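Local coordinates for alternansucrase (Leuconostoc mesenteroides, PDB 6HVG), which belongs to glycoside hydrolase family 70, whose multidomain members are built around a TIM-type barrel, and also carries choline-binding-type repeats, at residues R823-D828 and I1045-S1050; L944-D949 and G1005-V1010. All blocks are in the same frame, centred on the assembly; numbering follows the deposited sequence.

Contact 1 of 2, residues R823-D828 and I1045-S1050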
ATOM      1  N   ARG A 823       4.210  -6.754 -25.281  1.00 45.66           N
ATOM      2  CA  ARG A 823       5.100  -5.736 -24.757  1.00 44.76           C
ATOM      3  C   ARG A 823       6.281  -6.355 -24.024  1.00 44.07           C
ATOM      4  O   ARG A 823       6.119  -7.284 -23.227  1.00 42.84           O
ATOM      5  CB  ARG A 823       4.375  -4.786 -23.826  1.00 45.13           C
ATOM      6  CG  ARG A 823       5.236  -3.579 -23.486  1.00 48.41           C
ATOM      7  CD  ARG A 823       4.472  -2.538 -22.687  1.00 50.45           C
ATOM      8  NE  ARG A 823       4.133  -3.043 -21.374  1.00 52.10           N
ATOM      9  CZ  ARG A 823       3.502  -2.349 -20.445  1.00 56.01           C
ATOM     10  NH1 ARG A 823       3.152  -1.093 -20.683  1.00 59.78           N
ATOM     11  NH2 ARG A 823       3.225  -2.929 -19.279  1.00 58.84           N
ATOM     12  N   VAL A 824       7.464  -5.821 -24.318  1.00 42.73           N
ATOM     13  CA  VAL A 824       8.701  -6.306 -23.751  1.00 44.59           C
ATOM     14  C   VAL A 824       9.273  -5.306 -22.741  1.00 45.37           C
ATOM     15  O   VAL A 824       9.365  -4.091 -23.011  1.00 45.37           O
ATOM     16  CB  VAL A 824       9.749  -6.545 -24.849  1.00 44.97           C
ATOM     17  CG1 VAL A 824      11.041  -7.057 -24.239  1.00 45.49           C
ATOM     18  CG2 VAL A 824       9.226  -7.528 -25.883  1.00 45.03           C
ATOM     19  N   TYR A 825       9.662  -5.825 -21.582  1.00 44.39           N
ATOM     20  CA  TYR A 825      10.107  -4.986 -20.468  1.00 44.26           C
ATOM     21  C   TYR A 825      11.619  -4.831 -20.505  1.00 44.38           C
ATOM     22  O   TYR A 825      12.356  -5.808 -20.458  1.00 42.59           O
ATOM     23  CB  TYR A 825       9.638  -5.613 -19.122  1.00 45.02           C
ATOM     24  CG  TYR A 825      10.112  -4.898 -17.867  1.00 45.42           C
ATOM     25  CD1 TYR A 825      10.053  -3.518 -17.761  1.00 46.25           C
ATOM     26  CD2 TYR A 825      10.637  -5.603 -16.783  1.00 46.64           C
ATOM     27  CE1 TYR A 825      10.496  -2.869 -16.614  1.00 45.81           C
ATOM     28  CE2 TYR A 825      11.067  -4.961 -15.631  1.00 44.65           C
ATOM     29  CZ  TYR A 825      10.999  -3.598 -15.556  1.00 45.21           C
ATOM     30  OH  TYR A 825      11.446  -2.957 -14.431  1.00 48.20           O
ATOM     31  N   TYR A 826      12.064  -3.584 -20.554  1.00 47.05           N
ATOM     32  CA  TYR A 826      13.481  -3.226 -20.449  1.00 49.06           C
ATOM     33  C   TYR A 826      14.245  -4.076 -19.457  1.00 49.06           C
ATOM     34  O   TYR A 826      15.340  -4.525 -19.745  1.00 50.65           O
ATOM     35  CB  TYR A 826      13.590  -1.748 -20.024  1.00 48.49           C
ATOM     36  CG  TYR A 826      14.962  -1.323 -19.558  1.00 47.19           C
ATOM     37  CD1 TYR A 826      15.928  -0.871 -20.462  1.00 46.45           C
ATOM     38  CD2 TYR A 826      15.296  -1.374 -18.233  1.00 47.08           C
ATOM     39  CE1 TYR A 826      17.168  -0.441 -20.026  1.00 47.20           C
ATOM     40  CE2 TYR A 826      16.534  -0.958 -17.790  1.00 48.57           C
ATOM     41  CZ  TYR A 826      17.466  -0.492 -18.692  1.00 49.07           C
ATOM     42  OH  TYR A 826      18.693  -0.091 -18.225  1.00 51.48           O
ATOM     43  N   GLY A 827      13.659  -4.279 -18.284  1.00 49.54           N
ATOM     44  CA  GLY A 827      14.309  -4.981 -17.177  1.00 51.65           C
ATOM     45  C   GLY A 827      14.452  -6.478 -17.306  1.00 51.64           C
ATOM     46  O   GLY A 827      15.110  -7.096 -16.485  1.00 56.19           O
ATOM     47  N   ASP A 828      13.815  -7.057 -18.312  1.00 51.48           N
ATOM     48  CA  ASP A 828      14.072  -8.431 -18.714  1.00 51.55           C
ATOM     49  C   ASP A 828      15.173  -8.500 -19.771  1.00 51.26           C
ATOM     50  O   ASP A 828      15.689  -9.581 -20.049  1.00 51.81           O
ATOM     51  CB  ASP A 828      12.795  -9.074 -19.276  1.00 53.44           C
ATOM     52  CG  ASP A 828      11.707  -9.219 -18.225  1.00 57.98           C
ATOM     53  OD1 ASP A 828      12.078  -9.416 -17.044  1.00 56.81           O
ATOM     54  OD2 ASP A 828      10.501  -9.120 -18.591  1.00 57.89           O
ATOM     55  N   ILE A1045       5.539  -3.550 -28.675  1.00 39.61           N
ATOM     56  CA  ILE A1045       5.862  -2.386 -27.854  1.00 39.70           C
ATOM     57  C   ILE A1045       7.031  -2.724 -26.960  1.00 39.80           C
ATOM     58  O   ILE A1045       7.104  -3.823 -26.430  1.00 43.52           O
ATOM     59  CB  ILE A1045       4.687  -1.980 -26.956  1.00 38.98           C
ATOM     60  CG1 ILE A1045       3.438  -1.718 -27.790  1.00 40.53           C
ATOM     61  CG2 ILE A1045       5.026  -0.724 -26.176  1.00 37.94           C
ATOM     62  CD1 ILE A1045       2.182  -1.618 -26.975  1.00 39.58           C
ATOM     63  N   TYR A1046       7.942  -1.788 -26.799  1.00 39.94           N
ATOM     64  CA  TYR A1046       9.041  -1.964 -25.883  1.00 43.81           C
ATOM     65  C   TYR A1046       8.864  -0.949 -24.789  1.00 46.11           C
ATOM     66  O   TYR A1046       8.872   0.259 -25.046  1.00 43.54           O
ATOM     67  CB  TYR A1046      10.360  -1.747 -26.594  1.00 45.67           C
ATOM     68  CG  TYR A1046      11.597  -1.867 -25.750  1.00 46.71           C
ATOM     69  CD1 TYR A1046      11.990  -3.086 -25.233  1.00 48.61           C
ATOM     70  CD2 TYR A1046      12.396  -0.769 -25.502  1.00 49.56           C
ATOM     71  CE1 TYR A1046      13.141  -3.209 -24.474  1.00 49.04           C
ATOM     72  CE2 TYR A1046      13.554  -0.885 -24.755  1.00 52.70           C
ATOM     73  CZ  TYR A1046      13.918  -2.107 -24.238  1.00 50.84           C
ATOM     74  OH  TYR A1046      15.068  -2.206 -23.496  1.00 53.69           O
ATOM     75  N   GLU A1047       8.668  -1.446 -23.574  1.00 48.08           N
ATOM     76  CA  GLU A1047       8.591  -0.587 -22.412  1.00 47.95           C
ATOM     77  C   GLU A1047      10.008  -0.398 -21.961  1.00 46.12           C
ATOM     78  O   GLU A1047      10.584  -1.294 -21.331  1.00 47.37           O
ATOM     79  CB  GLU A1047       7.790  -1.297 -21.359  1.00 50.48           C
ATOM     80  CG  GLU A1047       7.533  -0.456 -20.131  1.00 55.96           C
ATOM     81  CD  GLU A1047       6.960  -1.295 -19.009  1.00 56.87           C
ATOM     82  OE1 GLU A1047       7.251  -2.501 -18.984  1.00 55.07           O
ATOM     83  OE2 GLU A1047       6.210  -0.763 -18.178  1.00 61.17           O
ATOM     84  N   GLY A1048      10.587   0.753 -22.291  1.00 45.60           N
ATOM     85  CA  GLY A1048      12.051   0.918 -22.253  1.00 48.47           C
ATOM     86  C   GLY A1048      12.610   1.759 -21.107  1.00 48.02           C
ATOM     87  O   GLY A1048      13.283   2.735 -21.352  1.00 50.03           O
ATOM     88  N   PHE A1049      12.279   1.410 -19.875  1.00 47.29           N
ATOM     89  CA  PHE A1049      12.804   2.074 -18.729  1.00 45.73           C
ATOM     90  C   PHE A1049      12.479   1.203 -17.570  1.00 44.62           C
ATOM     91  O   PHE A1049      11.641   0.324 -17.652  1.00 41.28           O
ATOM     92  CB  PHE A1049      12.166   3.453 -18.541  1.00 49.13           C
ATOM     93  CG  PHE A1049      10.735   3.406 -18.120  1.00 51.44           C
ATOM     94  CD1 PHE A1049       9.727   3.194 -19.049  1.00 50.22           C
ATOM     95  CD2 PHE A1049      10.389   3.600 -16.778  1.00 49.54           C
ATOM     96  CE1 PHE A1049       8.406   3.140 -18.660  1.00 52.05           C
ATOM     97  CE2 PHE A1049       9.081   3.582 -16.402  1.00 50.96           C
ATOM     98  CZ  PHE A1049       8.079   3.345 -17.334  1.00 54.28           C
ATOM     99  N   SER A1050      13.165   1.464 -16.478  1.00 51.47           N
ATOM    100  CA  SER A1050      12.906   0.821 -15.197  1.00 51.37           C
ATOM    101  C   SER A1050      12.849   1.909 -14.142  1.00 50.89           C
ATOM    102  O   SER A1050      13.623   2.869 -14.207  1.00 49.31           O
ATOM    103  CB  SER A1050      14.037  -0.122 -14.895  1.00 51.79           C
ATOM    104  OG  SER A1050      14.141  -0.380 -13.515  1.00 55.23           O
TER
HETATM  105  O   HOH W   1       5.825  -4.852 -20.262  1.00 50.47           O
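V824 O accepts one hydrogen bond from strand 1045-1047, from E1047 N at 2.8 Å, to which Y1046 CA adds a weak CH contact of 3.6 Å. On one side of this pair V824 N binds I1045 O, and on the other Y826 N reaches E1047 O at 2.8 Å. These bonds, and segment axes only 24° from parallel, define a parallel ladder of R823 with I1045, V824 with Y1046 and Y825 with E1047.

R823, Y825, I1045 and E1047 share one face. There the R823 chain bends at chi3 (67°), which lays its guanidinium flat against the E1047 carboxylate, the two planes 14° apart. The salt bridge from R823 NH2 to E1047 OE2 is long, 3.8 Å; because OE2 stands over the guanidinium face, no N-H points at it and attraction between the charges does the work. Directional bonding comes through a water, which accepts from R823 NE at 2.7 Å and donates to E1047 OE1 at 3.0 Å. Further partners hold both groups: E1083 pairs with R823 NH1, and H752 ND1 bonds E1047 OE2.

V824 and Y1046 lie on the reverse face. Y1046 CD1 lies against V824 CB (4.1 Å), and the Y1046 OH approaches the Y826 ring edge near the ring plane, 3.4 Å from CD1 of Y826. Y826 OH itself is bonded to M837 N.

R823 and I1045 both touch I657 of strand 657-658, which is not adjacent to either strand, so their face looks into the barrel; V824 instead packs on Y811 of helix 807-814. In the eight-stranded parallel sheet, strand 1045-1047 sits between strands 821-825 and 1081-1083, as expected of a (beta/alpha)8 barrel.

Contact 2 of 2, residues L944-D949 and G1005-V1010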
ATOM      1  N   LEU A 944      15.353 -23.359 -32.924  1.00 52.94           N
ATOM      2  CA  LEU A 944      15.759 -21.995 -32.645  1.00 53.82           C
ATOM      3  C   LEU A 944      16.343 -21.888 -31.225  1.00 54.20           C
ATOM      4  O   LEU A 944      17.313 -21.163 -30.981  1.00 54.42           O
ATOM      5  CB  LEU A 944      14.541 -21.077 -32.765  1.00 54.39           C
ATOM      6  CG  LEU A 944      14.785 -19.572 -32.646  1.00 53.99           C
ATOM      7  CD1 LEU A 944      15.378 -19.019 -33.943  1.00 54.61           C
ATOM      8  CD2 LEU A 944      13.485 -18.866 -32.320  1.00 53.32           C
ATOM      9  N   VAL A 945      15.761 -22.656 -30.314  1.00 54.96           N
ATOM     10  CA  VAL A 945      16.023 -22.555 -28.894  1.00 56.02           C
ATOM     11  C   VAL A 945      15.740 -23.921 -28.257  1.00 55.34           C
ATOM     12  O   VAL A 945      14.652 -24.477 -28.452  1.00 53.42           O
ATOM     13  CB  VAL A 945      15.114 -21.447 -28.302  1.00 59.67           C
ATOM     14  CG1 VAL A 945      14.665 -21.743 -26.874  1.00 60.43           C
ATOM     15  CG2 VAL A 945      15.813 -20.093 -28.382  1.00 61.29           C
ATOM     16  N   LEU A 946      16.723 -24.466 -27.524  1.00 57.06           N
ATOM     17  CA  LEU A 946      16.564 -25.734 -26.767  1.00 56.47           C
ATOM     18  C   LEU A 946      17.195 -25.664 -25.385  1.00 56.86           C
ATOM     19  O   LEU A 946      18.357 -25.273 -25.253  1.00 59.43           O
ATOM     20  CB  LEU A 946      17.210 -26.893 -27.499  1.00 57.06           C
ATOM     21  CG  LEU A 946      16.472 -27.471 -28.694  1.00 60.18           C
ATOM     22  CD1 LEU A 946      17.324 -28.583 -29.268  1.00 62.98           C
ATOM     23  CD2 LEU A 946      15.090 -28.006 -28.337  1.00 62.74           C
ATOM     24  N   SER A 947      16.432 -26.046 -24.364  1.00 55.89           N
ATOM     25  CA  SER A 947      16.915 -26.009 -22.985  1.00 57.14           C
ATOM     26  C   SER A 947      17.775 -27.234 -22.630  1.00 60.71           C
ATOM     27  O   SER A 947      17.653 -28.279 -23.242  1.00 60.92           O
ATOM     28  CB  SER A 947      15.734 -25.901 -22.006  1.00 54.20           C
ATOM     29  OG  SER A 947      14.897 -27.032 -22.072  1.00 50.64           O
ATOM     30  N   ASN A 948      18.637 -27.072 -21.631  1.00 61.64           N
ATOM     31  CA  ASN A 948      19.474 -28.149 -21.132  1.00 65.28           C
ATOM     32  C   ASN A 948      19.868 -27.832 -19.688  1.00 68.70           C
ATOM     33  O   ASN A 948      19.407 -26.842 -19.128  1.00 66.66           O
ATOM     34  CB  ASN A 948      20.700 -28.337 -22.031  1.00 66.97           C
ATOM     35  CG  ASN A 948      21.574 -27.084 -22.113  1.00 68.28           C
ATOM     36  OD1 ASN A 948      22.078 -26.582 -21.091  1.00 68.11           O
ATOM     37  ND2 ASN A 948      21.772 -26.576 -23.334  1.00 64.40           N
ATOM     38  N   ASP A 949      20.724 -28.657 -19.093  1.00 73.46           N
ATOM     39  CA  ASP A 949      20.972 -28.585 -17.653  1.00 78.37           C
ATOM     40  C   ASP A 949      21.835 -27.409 -17.167  1.00 76.90           C
ATOM     41  O   ASP A 949      21.877 -27.126 -15.955  1.00 73.31           O
ATOM     42  CB  ASP A 949      21.540 -29.931 -17.175  1.00 84.62           C
ATOM     43  CG  ASP A 949      20.522 -31.070 -17.316  1.00 89.61           C
ATOM     44  OD1 ASP A 949      19.343 -30.871 -16.911  1.00 91.61           O
ATOM     45  OD2 ASP A 949      20.887 -32.154 -17.832  1.00 93.00           O
ATOM     46  N   GLY A1005      11.467 -25.793 -25.830  1.00 57.55           N
ATOM     47  CA  GLY A1005      11.960 -26.091 -27.185  1.00 55.15           C
ATOM     48  C   GLY A1005      11.185 -25.284 -28.223  1.00 53.93           C
ATOM     49  O   GLY A1005       9.952 -25.266 -28.208  1.00 55.32           O
ATOM     50  N   VAL A1006      11.902 -24.599 -29.106  1.00 51.50           N
ATOM     51  CA  VAL A1006      11.285 -23.870 -30.188  1.00 49.39           C
ATOM     52  C   VAL A1006      11.895 -24.311 -31.509  1.00 49.94           C
ATOM     53  O   VAL A1006      13.118 -24.391 -31.641  1.00 49.57           O
ATOM     54  CB  VAL A1006      11.457 -22.352 -30.043  1.00 50.74           C
ATOM     55  CG1 VAL A1006      10.651 -21.630 -31.122  1.00 51.50           C
ATOM     56  CG2 VAL A1006      10.999 -21.897 -28.670  1.00 52.08           C
ATOM     57  N   TRP A1007      11.031 -24.575 -32.494  1.00 49.74           N
ATOM     58  CA  TRP A1007      11.451 -25.091 -33.779  1.00 49.17           C
ATOM     59  C   TRP A1007      10.891 -24.237 -34.919  1.00 50.72           C
ATOM     60  O   TRP A1007       9.733 -23.773 -34.888  1.00 52.31           O
ATOM     61  CB  TRP A1007      10.993 -26.533 -33.925  1.00 49.82           C
ATOM     62  CG  TRP A1007      11.713 -27.450 -32.997  1.00 51.84           C
ATOM     63  CD1 TRP A1007      11.456 -27.643 -31.695  1.00 53.47           C
ATOM     64  CD2 TRP A1007      12.802 -28.305 -33.321  1.00 52.12           C
ATOM     65  NE1 TRP A1007      12.323 -28.568 -31.166  1.00 56.76           N
ATOM     66  CE2 TRP A1007      13.165 -28.983 -32.154  1.00 53.72           C
ATOM     67  CE3 TRP A1007      13.518 -28.551 -34.485  1.00 53.90           C
ATOM     68  CZ2 TRP A1007      14.209 -29.891 -32.114  1.00 54.95           C
ATOM     69  CZ3 TRP A1007      14.558 -29.464 -34.446  1.00 55.06           C
ATOM     70  CH2 TRP A1007      14.890 -30.123 -33.273  1.00 53.90           C
ATOM     71  N   VAL A1008      11.716 -24.038 -35.934  1.00 49.60           N
ATOM     72  CA  VAL A1008      11.342 -23.239 -37.078  1.00 49.85           C
ATOM     73  C   VAL A1008      11.680 -24.004 -38.356  1.00 51.70           C
ATOM     74  O   VAL A1008      12.574 -24.846 -38.353  1.00 50.92           O
ATOM     75  CB  VAL A1008      12.051 -21.852 -37.056  1.00 51.48           C
ATOM     76  CG1 VAL A1008      11.674 -21.061 -35.807  1.00 50.95           C
ATOM     77  CG2 VAL A1008      13.573 -21.994 -37.156  1.00 52.09           C
ATOM     78  N   PRO A1009      10.984 -23.695 -39.458  1.00 53.88           N
ATOM     79  CA  PRO A1009      11.327 -24.344 -40.703  1.00 56.24           C
ATOM     80  C   PRO A1009      12.667 -23.889 -41.253  1.00 58.20           C
ATOM     81  O   PRO A1009      12.942 -22.684 -41.246  1.00 60.16           O
ATOM     82  CB  PRO A1009      10.196 -23.929 -41.668  1.00 55.25           C
ATOM     83  CG  PRO A1009       9.303 -23.015 -40.944  1.00 54.21           C
ATOM     84  CD  PRO A1009       9.857 -22.757 -39.590  1.00 53.75           C
ATOM     85  N   VAL A1010      13.469 -24.843 -41.749  1.00 58.04           N
ATOM     86  CA  VAL A1010      14.705 -24.514 -42.431  1.00 57.28           C
ATOM     87  C   VAL A1010      14.379 -23.920 -43.772  1.00 56.64           C
ATOM     88  O   VAL A1010      13.318 -24.182 -44.315  1.00 53.09           O
ATOM     89  CB  VAL A1010      15.641 -25.727 -42.655  1.00 59.78           C
ATOM     90  CG1 VAL A1010      15.814 -26.519 -41.374  1.00 59.75           C
ATOM     91  CG2 VAL A1010      15.149 -26.614 -43.773  1.00 63.43           C
TER
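V1006 is bonded through both its backbone polar atoms to segment 944-949. Its N donates to V945 O at 2.8 Å, a nearly straight bond (167° at the hydrogen) lying in the carbonyl plane. Its O takes two donors: L944 N at 2.8 Å, tilted 31° from the V1006 carbonyl plane, and V945 N at 3.4 Å, which is weak. Beside these, G1005 CA directs a CH contact at V945 O.

Two consecutive residues, L944 and V945, thus face the single residue V1006 through its O, the signature of a classic beta bulge. It falls where the chain turns a corner at L944, within strand 940-947. V945 with V1006 is at once part of the bulge and the hydrogen-bonded antiparallel pair; beyond it L946 and G1005 form the non-hydrogen-bonded pair. Both strands belong to a large antiparallel sheet, consistent with the all-beta domain that accompanies the barrel in this family.

Apolar packing divides between the two faces of the ladder. On one, V945 and V1006 run side by side, CG1 of V945 lying 4.1 Å from CG2 of V1006. With chi1 at -174°, the L944 side chain runs alongside V1006, pointing the same way, and its CD2 meets V1006 CG1 at 4.1 Å, while its CB touches V1008 CG1 at 4.2 Å. Helix 844-857 packs against this side, with A853 on L944, V846 on V945 and Y857 on V1008.

On the other face, L946 CD2 rests 3.8 Å from G1005 CA, where no side chain intervenes, and 4.0 Å from W1007 NE1, approaching the indole obliquely. The W1007 ring also makes edge-to-face contacts with F974 and F980.

How the contacts relate
Both contacts are buried strand pairings, yet they hold different elements. Contact 1 joins neighbouring parallel strands of the barrel; contact 2 joins antiparallel strands of the beta sheet and is nested within the chain loop that contact 1 closes. Their centres lie 24 Å apart and their nearest atoms about 13 Å, so they do not touch. Contact 1 is also nearer the middle of the chain, its centre 24 Å from the chain's centre against 42 Å for contact 2. The chemistry differs with the setting: the barrel's inner face carries a charged pair and a water, whereas the bulged pair has aliphatic side chains on one face and a leucine and a tryptophan on the other.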